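Local atomic coordinates of bifunctional enzyme IspD/IspF (Campylobacter jejuni, PDB entry 1W55), a protein that catalyses two steps of isoprenoid precursor synthesis, transferring the cytidylyl group of CTP to methylerythritol phosphate and later cyclising the phosphorylated product to methylerythritol cyclodiphosphate with release of CMP. Residues 75-80 / 162-167; 82-87 / 155-160; 147-152 / 168-173. One frame throughout, in Å; residues are numbered along the deposited sequence.

Contact 1: 75-80 / 162-167; sequences TRAESL and QNLEFT. With C (cytidine-5'-monophosphate), chain D.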
ATOM      1  N   THR A  75      24.636  36.578  -8.511  1.00 40.73           N
ATOM      2  CA  THR A  75      23.742  36.349  -7.385  1.00 38.92           C
ATOM      3  C   THR A  75      22.335  36.072  -7.894  1.00 38.18           C
ATOM      4  O   THR A  75      22.010  36.362  -9.051  1.00 37.06           O
ATOM      5  CB  THR A  75      23.713  37.582  -6.452  1.00 38.74           C
ATOM      6  OG1 THR A  75      23.273  38.726  -7.196  1.00 36.94           O
ATOM      7  CG2 THR A  75      25.117  37.971  -5.979  1.00 37.75           C
ATOM      8  N   ARG A  76      21.506  35.524  -7.011  1.00 38.25           N
ATOM      9  CA  ARG A  76      20.075  35.395  -7.250  1.00 36.72           C
ATOM     10  C   ARG A  76      19.485  36.679  -7.844  1.00 36.17           C
ATOM     11  O   ARG A  76      18.831  36.645  -8.900  1.00 34.66           O
ATOM     12  CB  ARG A  76      19.373  35.033  -5.936  1.00 36.76           C
ATOM     13  CG  ARG A  76      17.916  34.598  -6.083  1.00 36.17           C
ATOM     14  CD  ARG A  76      17.227  34.350  -4.742  1.00 33.03           C
ATOM     15  NE  ARG A  76      15.854  33.865  -4.876  1.00 36.12           N
ATOM     16  CZ  ARG A  76      14.789  34.625  -5.158  1.00 37.80           C
ATOM     17  NH1 ARG A  76      14.912  35.938  -5.365  1.00 36.23           N
ATOM     18  NH2 ARG A  76      13.587  34.062  -5.240  1.00 33.89           N
ATOM     19  N   ALA A  77      19.732  37.808  -7.177  1.00 36.22           N
ATOM     20  CA  ALA A  77      19.158  39.093  -7.594  1.00 36.91           C
ATOM     21  C   ALA A  77      19.654  39.540  -8.966  1.00 38.10           C
ATOM     22  O   ALA A  77      18.886  40.125  -9.743  1.00 39.28           O
ATOM     23  CB  ALA A  77      19.413  40.178  -6.543  1.00 38.10           C
ATOM     24  N   GLU A  78      20.922  39.260  -9.279  1.00 38.17           N
ATOM     25  CA  GLU A  78      21.416  39.538 -10.629  1.00 38.66           C
ATOM     26  C   GLU A  78      20.801  38.649 -11.705  1.00 38.02           C
ATOM     27  O   GLU A  78      20.432  39.148 -12.769  1.00 39.12           O
ATOM     28  CB  GLU A  78      22.940  39.522 -10.740  1.00 38.91           C
ATOM     29  CG  GLU A  78      23.384  40.324 -11.962  1.00 44.18           C
ATOM     30  CD  GLU A  78      24.871  40.274 -12.264  1.00 48.44           C
ATOM     31  OE1 GLU A  78      25.617  39.486 -11.645  1.00 47.32           O
ATOM     32  OE2 GLU A  78      25.294  41.050 -13.147  1.00 57.40           O
ATOM     33  N   SER A  79      20.688  37.347 -11.449  1.00 37.20           N
ATOM     34  CA  SER A  79      19.984  36.476 -12.396  1.00 37.67           C
ATOM     35  C   SER A  79      18.566  36.980 -12.619  1.00 37.15           C
ATOM     36  O   SER A  79      18.099  37.068 -13.754  1.00 39.13           O
ATOM     37  CB  SER A  79      19.959  35.028 -11.910  1.00 37.37           C
ATOM     38  OG  SER A  79      21.276  34.547 -11.697  1.00 39.93           O
ATOM     39  N   LEU A  80      17.901  37.336 -11.523  1.00 37.80           N
ATOM     40  CA  LEU A  80      16.538  37.854 -11.555  1.00 38.49           C
ATOM     41  C   LEU A  80      16.430  39.142 -12.381  1.00 38.55           C
ATOM     42  O   LEU A  80      15.552  39.270 -13.239  1.00 37.43           O
ATOM     43  CB  LEU A  80      16.020  38.087 -10.120  1.00 37.06           C
ATOM     44  CG  LEU A  80      14.568  38.586 -10.003  1.00 38.24           C
ATOM     45  CD1 LEU A  80      13.589  37.776 -10.886  1.00 34.58           C
ATOM     46  CD2 LEU A  80      14.113  38.574  -8.550  1.00 34.48           C
ATOM     47  N   GLN A 162      20.134  48.999  -8.169  1.00 47.20           N
ATOM     48  CA  GLN A 162      21.503  49.109  -7.662  1.00 48.25           C
ATOM     49  C   GLN A 162      21.940  47.984  -6.734  1.00 48.76           C
ATOM     50  O   GLN A 162      23.086  47.532  -6.801  1.00 49.71           O
ATOM     51  CB  GLN A 162      21.694  50.443  -6.936  1.00 48.68           C
ATOM     52  CG  GLN A 162      21.755  51.641  -7.868  1.00 49.73           C
ATOM     53  CD  GLN A 162      21.899  52.944  -7.125  1.00 50.90           C
ATOM     54  OE1 GLN A 162      22.382  52.966  -5.987  1.00 50.16           O
ATOM     55  NE2 GLN A 162      21.493  54.038  -7.764  1.00 45.22           N
ATOM     56  N   ASN A 163      21.043  47.562  -5.844  1.00 48.22           N
ATOM     57  CA  ASN A 163      21.373  46.558  -4.842  1.00 47.06           C
ATOM     58  C   ASN A 163      21.041  45.140  -5.316  1.00 47.03           C
ATOM     59  O   ASN A 163      19.879  44.787  -5.500  1.00 46.64           O
ATOM     60  CB  ASN A 163      20.668  46.882  -3.526  1.00 47.78           C
ATOM     61  CG  ASN A 163      21.089  45.969  -2.381  1.00 49.38           C
ATOM     62  OD1 ASN A 163      21.781  44.958  -2.572  1.00 50.09           O
ATOM     63  ND2 ASN A 163      20.663  46.324  -1.176  1.00 51.33           N
ATOM     64  N   LEU A 164      22.076  44.330  -5.502  1.00 46.36           N
ATOM     65  CA  LEU A 164      21.905  42.967  -5.985  1.00 46.52           C
ATOM     66  C   LEU A 164      22.158  41.910  -4.902  1.00 46.34           C
ATOM     67  O   LEU A 164      22.480  40.754  -5.217  1.00 46.46           O
ATOM     68  CB  LEU A 164      22.781  42.727  -7.224  1.00 46.03           C
ATOM     69  CG  LEU A 164      22.505  43.670  -8.404  1.00 48.89           C
ATOM     70  CD1 LEU A 164      23.520  43.477  -9.522  1.00 48.25           C
ATOM     71  CD2 LEU A 164      21.075  43.500  -8.930  1.00 48.35           C
ATOM     72  N   GLU A 165      21.981  42.304  -3.639  1.00 45.63           N
ATOM     73  CA  GLU A 165      22.262  41.428  -2.488  1.00 47.29           C
ATOM     74  C   GLU A 165      21.018  40.755  -1.894  1.00 44.98           C
ATOM     75  O   GLU A 165      21.144  39.814  -1.092  1.00 44.10           O
ATOM     76  CB  GLU A 165      22.972  42.203  -1.363  1.00 48.68           C
ATOM     77  CG  GLU A 165      24.370  42.698  -1.704  1.00 58.36           C
ATOM     78  CD  GLU A 165      25.416  41.606  -1.584  1.00 70.47           C
ATOM     79  OE1 GLU A 165      26.000  41.461  -0.482  1.00 74.97           O
ATOM     80  OE2 GLU A 165      25.651  40.890  -2.589  1.00 73.17           O
ATOM     81  N   PHE A 166      19.837  41.257  -2.262  1.00 42.13           N
ATOM     82  CA  PHE A 166      18.561  40.748  -1.750  1.00 40.24           C
ATOM     83  C   PHE A 166      18.429  39.243  -2.005  1.00 38.77           C
ATOM     84  O   PHE A 166      18.713  38.770  -3.111  1.00 36.34           O
ATOM     85  CB  PHE A 166      17.396  41.480  -2.421  1.00 39.69           C
ATOM     86  CG  PHE A 166      17.361  42.960  -2.156  1.00 41.55           C
ATOM     87  CD1 PHE A 166      17.455  43.871  -3.215  1.00 41.60           C
ATOM     88  CD2 PHE A 166      17.218  43.451  -0.858  1.00 42.79           C
ATOM     89  CE1 PHE A 166      17.402  45.244  -2.989  1.00 41.12           C
ATOM     90  CE2 PHE A 166      17.169  44.834  -0.617  1.00 44.12           C
ATOM     91  CZ  PHE A 166      17.261  45.726  -1.688  1.00 42.71           C
ATOM     92  N   THR A 167      18.039  38.497  -0.974  1.00 38.70           N
ATOM     93  CA  THR A 167      17.908  37.042  -1.081  1.00 38.97           C
ATOM     94  C   THR A 167      16.491  36.636  -1.492  1.00 39.19           C
ATOM     95  O   THR A 167      16.234  35.464  -1.776  1.00 39.26           O
ATOM     96  CB  THR A 167      18.273  36.343   0.241  1.00 38.86           C
ATOM     97  OG1 THR A 167      17.382  36.794   1.268  1.00 43.56           O
ATOM     98  CG2 THR A 167      19.678  36.752   0.734  1.00 38.50           C
TER
HETATM   99  OP3   C D1373      19.019  29.782  -1.922  1.00 52.52           O
HETATM  100  P     C D1373      19.837  30.607  -2.886  1.00 49.00           P
HETATM  101  OP1   C D1373      21.229  30.062  -3.084  1.00 49.18           O
HETATM  102  OP2   C D1373      19.742  32.101  -2.676  0.33 44.61           O
HETATM  103  O5'   C D1373      19.176  30.316  -4.327  1.00 47.45           O
HETATM  104  C5'   C D1373      17.817  30.618  -4.608  1.00 43.04           C
HETATM  105  C4'   C D1373      17.516  30.347  -6.082  1.00 43.15           C
HETATM  106  O4'   C D1373      18.158  31.304  -6.933  1.00 43.71           O
HETATM  107  C3'   C D1373      17.985  28.978  -6.534  1.00 41.09           C
HETATM  108  O3'   C D1373      16.921  28.396  -7.264  1.00 40.05           O
HETATM  109  C2'   C D1373      19.166  29.241  -7.443  1.00 39.82           C
HETATM  110  O2'   C D1373      19.286  28.285  -8.490  1.00 37.10           O
HETATM  111  C1'   C D1373      18.864  30.632  -7.976  1.00 39.65           C
HETATM  112  N1    C D1373      20.100  31.352  -8.279  1.00 40.05           N
HETATM  113  C2    C D1373      20.242  31.929  -9.552  1.00 35.81           C
HETATM  114  O2    C D1373      19.318  31.827 -10.404  1.00 34.29           O
HETATM  115  N3    C D1373      21.382  32.592  -9.836  1.00 37.75           N
HETATM  116  C4    C D1373      22.388  32.692  -8.924  1.00 43.18           C
HETATM  117  N4    C D1373      23.530  33.357  -9.241  1.00 45.18           N
HETATM  118  C5    C D1373      22.260  32.122  -7.662  1.00 40.24           C
HETATM  119  C6    C D1373      21.085  31.446  -7.360  1.00 42.53           C
HETATM  120  O   HOH W   1      17.021  37.984  -5.120  1.00 33.95           O
HETATM  121  O   HOH W   2      20.995  38.130  -4.594  1.00 42.26           O
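Leu164 meets the first turn of helix 76-84 with backbone and side chain alike. Its carbonyl oxygen rests against the methyl of Ala77, Leu164 O to Ala77 CB being 3.4 Å. The same oxygen accepts from Thr75 OG1, 2.9 Å to Leu164 O, with the hydroxyl lying in the carbonyl plane. That hydroxyl also caps the helix, because chi1 of 59° turns OG1 back toward the main chain, where it receives Glu78 N. Farther out, Leu164 CD1 packs on Glu78 CG at 4.0 Å. A water completes the join, accepting from Ala77 N and donating to Leu164 O and Phe166 O.

Arg76 reaches past this water with its chain extended from CG to NE. Thr167 O lies over one face of the guanidinium and 3.3 Å from Arg76 CD, while a second water links Arg76 NH1 to Phe166 O. Asp96 and Asp169 take the charge in salt bridges. Arg76 CG touches the ribose O4' of the bound cytidine monophosphate at 3.4 Å, and Ser79 OG donates to its base N3 at 2.7 Å. One helical turn thus serves loop and nucleotide together, its polar groups meeting the carbonyls of Leu164 and Phe166 directly or through water while its side chains line the cytidine pocket.

Contact 2: 82-87 / 155-160; sequences KALELI and LLKKAL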
ATOM      1  N   LYS A  82      18.397  40.297 -14.716  1.00 40.48           N
ATOM      2  CA  LYS A  82      18.592  40.013 -16.138  1.00 40.67           C
ATOM      3  C   LYS A  82      17.346  39.393 -16.760  1.00 40.20           C
ATOM      4  O   LYS A  82      16.939  39.780 -17.852  1.00 39.98           O
ATOM      5  CB  LYS A  82      19.801  39.105 -16.360  1.00 41.88           C
ATOM      6  CG  LYS A  82      21.141  39.731 -15.975  1.00 42.43           C
ATOM      7  CD  LYS A  82      22.249  38.682 -15.950  1.00 46.20           C
ATOM      8  CE  LYS A  82      22.607  38.216 -17.367  1.00 49.13           C
ATOM      9  NZ  LYS A  82      23.723  37.229 -17.368  1.00 48.64           N
ATOM     10  N   ALA A  83      16.726  38.449 -16.057  1.00 40.72           N
ATOM     11  CA  ALA A  83      15.526  37.786 -16.577  1.00 40.66           C
ATOM     12  C   ALA A  83      14.333  38.735 -16.672  1.00 40.90           C
ATOM     13  O   ALA A  83      13.491  38.586 -17.561  1.00 40.45           O
ATOM     14  CB  ALA A  83      15.176  36.567 -15.733  1.00 39.42           C
ATOM     15  N   LEU A  84      14.254  39.697 -15.753  1.00 40.62           N
ATOM     16  CA  LEU A  84      13.172  40.694 -15.781  1.00 42.37           C
ATOM     17  C   LEU A  84      13.138  41.551 -17.053  1.00 43.98           C
ATOM     18  O   LEU A  84      12.065  41.979 -17.474  1.00 44.70           O
ATOM     19  CB  LEU A  84      13.206  41.594 -14.540  1.00 40.84           C
ATOM     20  CG  LEU A  84      12.695  40.988 -13.229  1.00 39.16           C
ATOM     21  CD1 LEU A  84      13.198  41.787 -12.044  1.00 37.35           C
ATOM     22  CD2 LEU A  84      11.172  40.899 -13.211  1.00 39.88           C
ATOM     23  N   GLU A  85      14.295  41.781 -17.674  1.00 45.74           N
ATOM     24  CA  GLU A  85      14.354  42.551 -18.919  1.00 48.81           C
ATOM     25  C   GLU A  85      13.608  41.847 -20.059  1.00 49.94           C
ATOM     26  O   GLU A  85      13.350  42.447 -21.107  1.00 51.74           O
ATOM     27  CB  GLU A  85      15.805  42.873 -19.310  1.00 47.81           C
ATOM     28  CG  GLU A  85      16.463  43.920 -18.418  1.00 53.61           C
ATOM     29  CD  GLU A  85      15.683  45.236 -18.353  1.00 61.87           C
ATOM     30  OE1 GLU A  85      15.761  46.033 -19.318  1.00 66.26           O
ATOM     31  OE2 GLU A  85      14.985  45.478 -17.339  1.00 61.64           O
ATOM     32  N   LEU A  86      13.243  40.587 -19.829  1.00 49.49           N
ATOM     33  CA  LEU A  86      12.463  39.810 -20.785  1.00 50.01           C
ATOM     34  C   LEU A  86      10.945  39.936 -20.539  1.00 50.01           C
ATOM     35  O   LEU A  86      10.134  39.519 -21.371  1.00 48.98           O
ATOM     36  CB  LEU A  86      12.908  38.338 -20.739  1.00 50.96           C
ATOM     37  CG  LEU A  86      13.814  37.732 -21.833  1.00 54.33           C
ATOM     38  CD1 LEU A  86      14.772  38.733 -22.498  1.00 55.00           C
ATOM     39  CD2 LEU A  86      14.587  36.501 -21.323  1.00 47.51           C
ATOM     40  N   ILE A  87      10.568  40.526 -19.407  1.00 49.51           N
ATOM     41  CA  ILE A  87       9.169  40.569 -18.984  1.00 50.85           C
ATOM     42  C   ILE A  87       8.537  41.928 -19.256  1.00 53.30           C
ATOM     43  O   ILE A  87       9.113  42.962 -18.917  1.00 53.19           O
ATOM     44  CB  ILE A  87       9.046  40.230 -17.468  1.00 50.01           C
ATOM     45  CG1 ILE A  87       9.815  38.942 -17.124  1.00 46.54           C
ATOM     46  CG2 ILE A  87       7.569  40.173 -17.025  1.00 46.22           C
ATOM     47  CD1 ILE A  87       9.361  37.700 -17.879  1.00 42.86           C
ATOM     48  N   LEU A 155       7.948  47.619 -10.404  1.00 47.71           N
ATOM     49  CA  LEU A 155       8.507  47.873  -9.076  1.00 48.14           C
ATOM     50  C   LEU A 155       9.708  46.989  -8.743  1.00 47.77           C
ATOM     51  O   LEU A 155      10.665  47.455  -8.111  1.00 48.39           O
ATOM     52  CB  LEU A 155       7.439  47.725  -7.986  1.00 47.25           C
ATOM     53  CG  LEU A 155       6.414  48.869  -7.906  1.00 53.11           C
ATOM     54  CD1 LEU A 155       5.443  48.626  -6.774  1.00 54.00           C
ATOM     55  CD2 LEU A 155       7.071  50.255  -7.762  1.00 54.94           C
ATOM     56  N   LEU A 156       9.645  45.719  -9.154  1.00 45.54           N
ATOM     57  CA  LEU A 156      10.719  44.769  -8.888  1.00 44.22           C
ATOM     58  C   LEU A 156      11.946  45.135  -9.716  1.00 43.12           C
ATOM     59  O   LEU A 156      13.070  45.065  -9.224  1.00 42.22           O
ATOM     60  CB  LEU A 156      10.265  43.321  -9.149  1.00 43.41           C
ATOM     61  CG  LEU A 156      11.224  42.185  -8.765  1.00 42.04           C
ATOM     62  CD1 LEU A 156      11.619  42.266  -7.298  1.00 39.19           C
ATOM     63  CD2 LEU A 156      10.645  40.787  -9.103  1.00 35.19           C
ATOM     64  N   LYS A 157      11.717  45.546 -10.961  1.00 43.62           N
ATOM     65  CA  LYS A 157      12.781  46.110 -11.797  1.00 44.18           C
ATOM     66  C   LYS A 157      13.470  47.282 -11.097  1.00 45.14           C
ATOM     67  O   LYS A 157      14.701  47.292 -10.956  1.00 45.23           O
ATOM     68  CB  LYS A 157      12.240  46.549 -13.158  1.00 43.22           C
ATOM     69  CG  LYS A 157      11.897  45.390 -14.080  1.00 43.47           C
ATOM     70  CD  LYS A 157      11.753  45.840 -15.516  1.00 47.60           C
ATOM     71  CE  LYS A 157      10.917  44.851 -16.310  1.00 48.95           C
ATOM     72  NZ  LYS A 157      10.907  45.141 -17.776  1.00 55.05           N
ATOM     73  N   LYS A 158      12.675  48.244 -10.632  1.00 45.39           N
ATOM     74  CA  LYS A 158      13.209  49.412  -9.924  1.00 47.67           C
ATOM     75  C   LYS A 158      13.922  48.998  -8.644  1.00 46.34           C
ATOM     76  O   LYS A 158      14.991  49.518  -8.330  1.00 46.16           O
ATOM     77  CB  LYS A 158      12.097  50.419  -9.596  1.00 49.07           C
ATOM     78  CG  LYS A 158      12.317  51.810 -10.189  1.00 57.45           C
ATOM     79  CD  LYS A 158      11.081  52.693 -10.011  1.00 66.89           C
ATOM     80  CE  LYS A 158      10.448  53.050 -11.359  1.00 71.75           C
ATOM     81  NZ  LYS A 158       8.975  52.789 -11.377  1.00 73.82           N
ATOM     82  N   ALA A 159      13.325  48.053  -7.918  1.00 44.57           N
ATOM     83  CA  ALA A 159      13.902  47.534  -6.679  1.00 43.62           C
ATOM     84  C   ALA A 159      15.329  46.995  -6.843  1.00 42.82           C
ATOM     85  O   ALA A 159      16.094  47.017  -5.887  1.00 43.59           O
ATOM     86  CB  ALA A 159      12.995  46.460  -6.077  1.00 42.94           C
ATOM     87  N   LEU A 160      15.672  46.523  -8.046  1.00 42.00           N
ATOM     88  CA  LEU A 160      16.970  45.874  -8.297  1.00 43.07           C
ATOM     89  C   LEU A 160      17.916  46.754  -9.095  1.00 43.81           C
ATOM     90  O   LEU A 160      18.929  46.281  -9.613  1.00 44.95           O
ATOM     91  CB  LEU A 160      16.798  44.514  -9.002  1.00 41.22           C
ATOM     92  CG  LEU A 160      15.946  43.462  -8.284  1.00 41.84           C
ATOM     93  CD1 LEU A 160      15.706  42.238  -9.174  1.00 40.04           C
ATOM     94  CD2 LEU A 160      16.594  43.068  -6.968  1.00 39.77           C
TER
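Lys157 stretches across the gap between helices 153-159 and 76-84 of the cytidylyltransferase domain to Ile87, where its ammonium group donates a hydrogen bond of 3.0 Å from Lys157 NZ to Ile87 O. The nitrogen comes in almost in line with the carbonyl bond (169°). This approach depends on a side chain extended beyond CG, which carries CE to within 3.3 Å of Leu84 O. Leu84 O accepts from Ile87 N at 2.8 Å, closing the type I turn from Leu84 to Ile87. Glu85 OE2 stands 4.1 Å from Lys157 NZ, opposite in charge yet beyond salt-bridge range, so any attraction is probably mild. At the far end of the other helix, Leu160 O accepts from Lys81 NZ, and Leu160 N is held by Lys157 O.

Beside the lysine the contact is aliphatic. Leu84 CD1 touches two residues one turn apart, 3.8 Å from Leu156 CG and 3.8 Å from Leu160 CD1, and Leu84 crosses each side chain at about a right angle. Leu84 and Ile87 also rest on strand 4-9 of the sheet. Away from the annotated sites, the join therefore pairs a leucine interior with a lysine that donates to the carbonyl of Ile87, the last residue of the turn.

Contact 3: 147-152 / 168-173; sequences TPQISK and DDSTAI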
ATOM      1  N   THR A 147       8.830  30.972  -1.488  1.00 31.88           N
ATOM      2  CA  THR A 147       8.642  31.338  -2.884  1.00 32.55           C
ATOM      3  C   THR A 147       7.567  30.296  -3.325  1.00 33.86           C
ATOM      4  O   THR A 147       7.461  29.263  -2.647  1.00 31.54           O
ATOM      5  CB  THR A 147      10.055  31.148  -3.521  1.00 33.48           C
ATOM      6  OG1 THR A 147      10.670  32.413  -3.820  1.00 38.95           O
ATOM      7  CG2 THR A 147      10.054  30.397  -4.771  1.00 28.05           C
ATOM      8  N   PRO A 148       6.748  30.501  -4.374  1.00 33.38           N
ATOM      9  CA  PRO A 148       6.758  31.647  -5.298  1.00 34.18           C
ATOM     10  C   PRO A 148       6.351  32.988  -4.691  1.00 35.31           C
ATOM     11  O   PRO A 148       5.653  33.042  -3.677  1.00 34.85           O
ATOM     12  CB  PRO A 148       5.719  31.264  -6.370  1.00 33.39           C
ATOM     13  CG  PRO A 148       5.390  29.805  -6.150  1.00 35.29           C
ATOM     14  CD  PRO A 148       5.692  29.530  -4.712  1.00 34.98           C
ATOM     15  N   GLN A 149       6.813  34.065  -5.318  1.00 35.46           N
ATOM     16  CA  GLN A 149       6.485  35.412  -4.880  1.00 36.32           C
ATOM     17  C   GLN A 149       5.975  36.152  -6.111  1.00 37.64           C
ATOM     18  O   GLN A 149       6.542  36.018  -7.193  1.00 38.95           O
ATOM     19  CB  GLN A 149       7.721  36.103  -4.292  1.00 36.77           C
ATOM     20  CG  GLN A 149       8.307  35.421  -3.049  1.00 37.91           C
ATOM     21  CD  GLN A 149       9.506  36.151  -2.437  1.00 37.60           C
ATOM     22  OE1 GLN A 149      10.464  36.487  -3.134  1.00 37.70           O
ATOM     23  NE2 GLN A 149       9.464  36.364  -1.123  1.00 37.54           N
ATOM     24  N   ILE A 150       4.884  36.897  -5.962  1.00 38.76           N
ATOM     25  CA  ILE A 150       4.354  37.684  -7.071  1.00 39.49           C
ATOM     26  C   ILE A 150       4.599  39.162  -6.803  1.00 41.00           C
ATOM     27  O   ILE A 150       4.302  39.665  -5.709  1.00 41.02           O
ATOM     28  CB  ILE A 150       2.835  37.438  -7.280  1.00 39.13           C
ATOM     29  CG1 ILE A 150       2.531  35.959  -7.449  1.00 38.42           C
ATOM     30  CG2 ILE A 150       2.334  38.191  -8.506  1.00 41.07           C
ATOM     31  CD1 ILE A 150       1.044  35.632  -7.290  1.00 45.88           C
ATOM     32  N   SER A 151       5.114  39.855  -7.814  1.00 40.15           N
ATOM     33  CA  SER A 151       5.423  41.268  -7.693  1.00 40.89           C
ATOM     34  C   SER A 151       4.913  42.005  -8.913  1.00 41.85           C
ATOM     35  O   SER A 151       4.736  41.410  -9.985  1.00 41.87           O
ATOM     36  CB  SER A 151       6.937  41.483  -7.574  1.00 39.78           C
ATOM     37  OG  SER A 151       7.461  40.826  -6.442  1.00 43.06           O
ATOM     38  N   LYS A 152       4.685  43.303  -8.746  1.00 43.74           N
ATOM     39  CA  LYS A 152       4.479  44.183  -9.889  1.00 45.27           C
ATOM     40  C   LYS A 152       5.840  44.302 -10.550  1.00 44.74           C
ATOM     41  O   LYS A 152       6.838  44.658  -9.904  1.00 44.18           O
ATOM     42  CB  LYS A 152       3.955  45.561  -9.465  1.00 45.68           C
ATOM     43  CG  LYS A 152       2.625  45.527  -8.696  1.00 51.12           C
ATOM     44  CD  LYS A 152       1.541  46.360  -9.393  1.00 59.42           C
ATOM     45  CE  LYS A 152       0.313  46.588  -8.494  1.00 61.84           C
ATOM     46  NZ  LYS A 152       0.684  47.021  -7.097  1.00 63.42           N
ATOM     47  N   ASP A 168      15.573  37.599  -1.494  1.00 39.08           N
ATOM     48  CA  ASP A 168      14.217  37.376  -1.987  1.00 40.32           C
ATOM     49  C   ASP A 168      13.660  38.670  -2.576  1.00 41.66           C
ATOM     50  O   ASP A 168      14.334  39.712  -2.561  1.00 41.30           O
ATOM     51  CB  ASP A 168      13.305  36.816  -0.883  1.00 38.91           C
ATOM     52  CG  ASP A 168      12.547  37.908  -0.129  1.00 42.55           C
ATOM     53  OD1 ASP A 168      13.143  38.971   0.155  1.00 42.16           O
ATOM     54  OD2 ASP A 168      11.352  37.790   0.214  1.00 41.93           O
ATOM     55  N   ASP A 169      12.432  38.596  -3.084  1.00 41.75           N
ATOM     56  CA  ASP A 169      11.808  39.726  -3.742  1.00 42.82           C
ATOM     57  C   ASP A 169      11.098  40.661  -2.765  1.00 43.43           C
ATOM     58  O   ASP A 169      11.000  41.857  -3.029  1.00 42.47           O
ATOM     59  CB  ASP A 169      10.854  39.241  -4.834  1.00 44.34           C
ATOM     60  CG  ASP A 169      11.545  38.338  -5.862  1.00 45.27           C
ATOM     61  OD1 ASP A 169      12.782  38.158  -5.785  1.00 46.51           O
ATOM     62  OD2 ASP A 169      10.931  37.756  -6.775  1.00 43.50           O
ATOM     63  N   SER A 170      10.630  40.121  -1.636  1.00 43.15           N
ATOM     64  CA  SER A 170       9.904  40.921  -0.644  1.00 42.13           C
ATOM     65  C   SER A 170      10.803  41.980   0.024  1.00 43.23           C
ATOM     66  O   SER A 170      10.398  43.142   0.157  1.00 42.78           O
ATOM     67  CB  SER A 170       9.193  40.038   0.395  1.00 39.88           C
ATOM     68  OG  SER A 170      10.087  39.555   1.391  1.00 38.16           O
ATOM     69  N   THR A 171      12.015  41.583   0.421  1.00 42.07           N
ATOM     70  CA  THR A 171      12.987  42.534   0.967  1.00 41.85           C
ATOM     71  C   THR A 171      13.407  43.566  -0.073  1.00 43.52           C
ATOM     72  O   THR A 171      13.660  44.715   0.272  1.00 42.62           O
ATOM     73  CB  THR A 171      14.246  41.841   1.504  1.00 41.44           C
ATOM     74  OG1 THR A 171      14.806  40.985   0.488  1.00 41.95           O
ATOM     75  CG2 THR A 171      13.910  40.916   2.658  1.00 40.53           C
ATOM     76  N   ALA A 172      13.493  43.154  -1.340  1.00 43.92           N
ATOM     77  CA  ALA A 172      13.847  44.082  -2.411  1.00 44.17           C
ATOM     78  C   ALA A 172      12.766  45.158  -2.562  1.00 44.00           C
ATOM     79  O   ALA A 172      13.067  46.346  -2.545  1.00 44.07           O
ATOM     80  CB  ALA A 172      14.077  43.338  -3.728  1.00 41.89           C
ATOM     81  N   ILE A 173      11.515  44.723  -2.682  1.00 44.08           N
ATOM     82  CA  ILE A 173      10.371  45.617  -2.841  1.00 45.37           C
ATOM     83  C   ILE A 173      10.157  46.495  -1.602  1.00 45.95           C
ATOM     84  O   ILE A 173       9.923  47.698  -1.727  1.00 45.93           O
ATOM     85  CB  ILE A 173       9.083  44.806  -3.147  1.00 45.01           C
ATOM     86  CG1 ILE A 173       9.205  44.078  -4.495  1.00 44.60           C
ATOM     87  CG2 ILE A 173       7.831  45.699  -3.046  1.00 45.92           C
ATOM     88  CD1 ILE A 173       8.686  44.847  -5.702  1.00 45.31           C
TER
HETATM   89  O   HOH W   3      11.148  35.225  -5.413  1.00 37.62           O
HETATM   90  O   HOH W   4       8.248  38.519  -7.197  1.00 33.48           O
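The amide of Gln149 is the flat group on which this contact turns, set against the carboxylates of Asp168 and Asp169. To one side of its plane, offset beyond its ends, lie Asp169 CB near the oxygen and Ser170 CB near the nitrogen, the latter 4.0 Å from Gln149 NE2. Both ends of its edge are taken. Gln149 NE2 donates to Asp168 OD2 at 2.7 Å, with the oxygen almost in the amide plane; the carboxylate, its own plane turned 51° from the amide, is met on its anti side, somewhat out of its plane. Thr121 OG1 receives another bond from the same nitrogen. Gln149 OE1 accepts Asp169 N at 2.9 Å, the donor tilted 20° from the carbonyl plane. With CG anti to the carbonyl carbon (chi1 -62°) and the chain straight beyond it, Gln149 carries its amide from strand 149-152 directly to the start of helix 169-174.

Asp168 is the N-cap of that helix: its OD1 gathers Thr171 N at 2.9 Å and the Thr171 hydroxyl as well. Two waters lie beside Asp169, whose OD1 turns to Arg76. One donates to Gln149 OE1 at 2.7 Å; the other donates to Asp169 OD2 at 2.8 Å and lies 2.6 Å from Ser151 OG. Farther along the strand, Ser151 OG lies near Ile173 CG1.

A single glutamine thus reads both the capping carboxylate and a backbone N-H of the first turn, fixing the helix start against a central strand of the cytidylyltransferase sheet, with several of the buried polar atoms holding two partners each.

How the contacts relate
All three contacts belong to the cytidylyltransferase part of the chain and lie within about 12 Å of one another, centre to centre. Contacts 1 and 2 share helix 76-84, the former at its nucleotide-binding start and the latter at its end. Contact 3 is wholly buried and richly polar, contact 2 is buried but mostly aliphatic with a lysine at its margin, and contact 1 is partly open and watered. They also touch, with the Arg76-Asp169 pair joining contacts 1 and 3, Phe166 packing on Leu160 and Ala172, and Ile173 touching Leu156. Here the two helix starts carry most of the hydrogen bonds, whereas the helix-helix join rests mainly on leucines and one lysine bond.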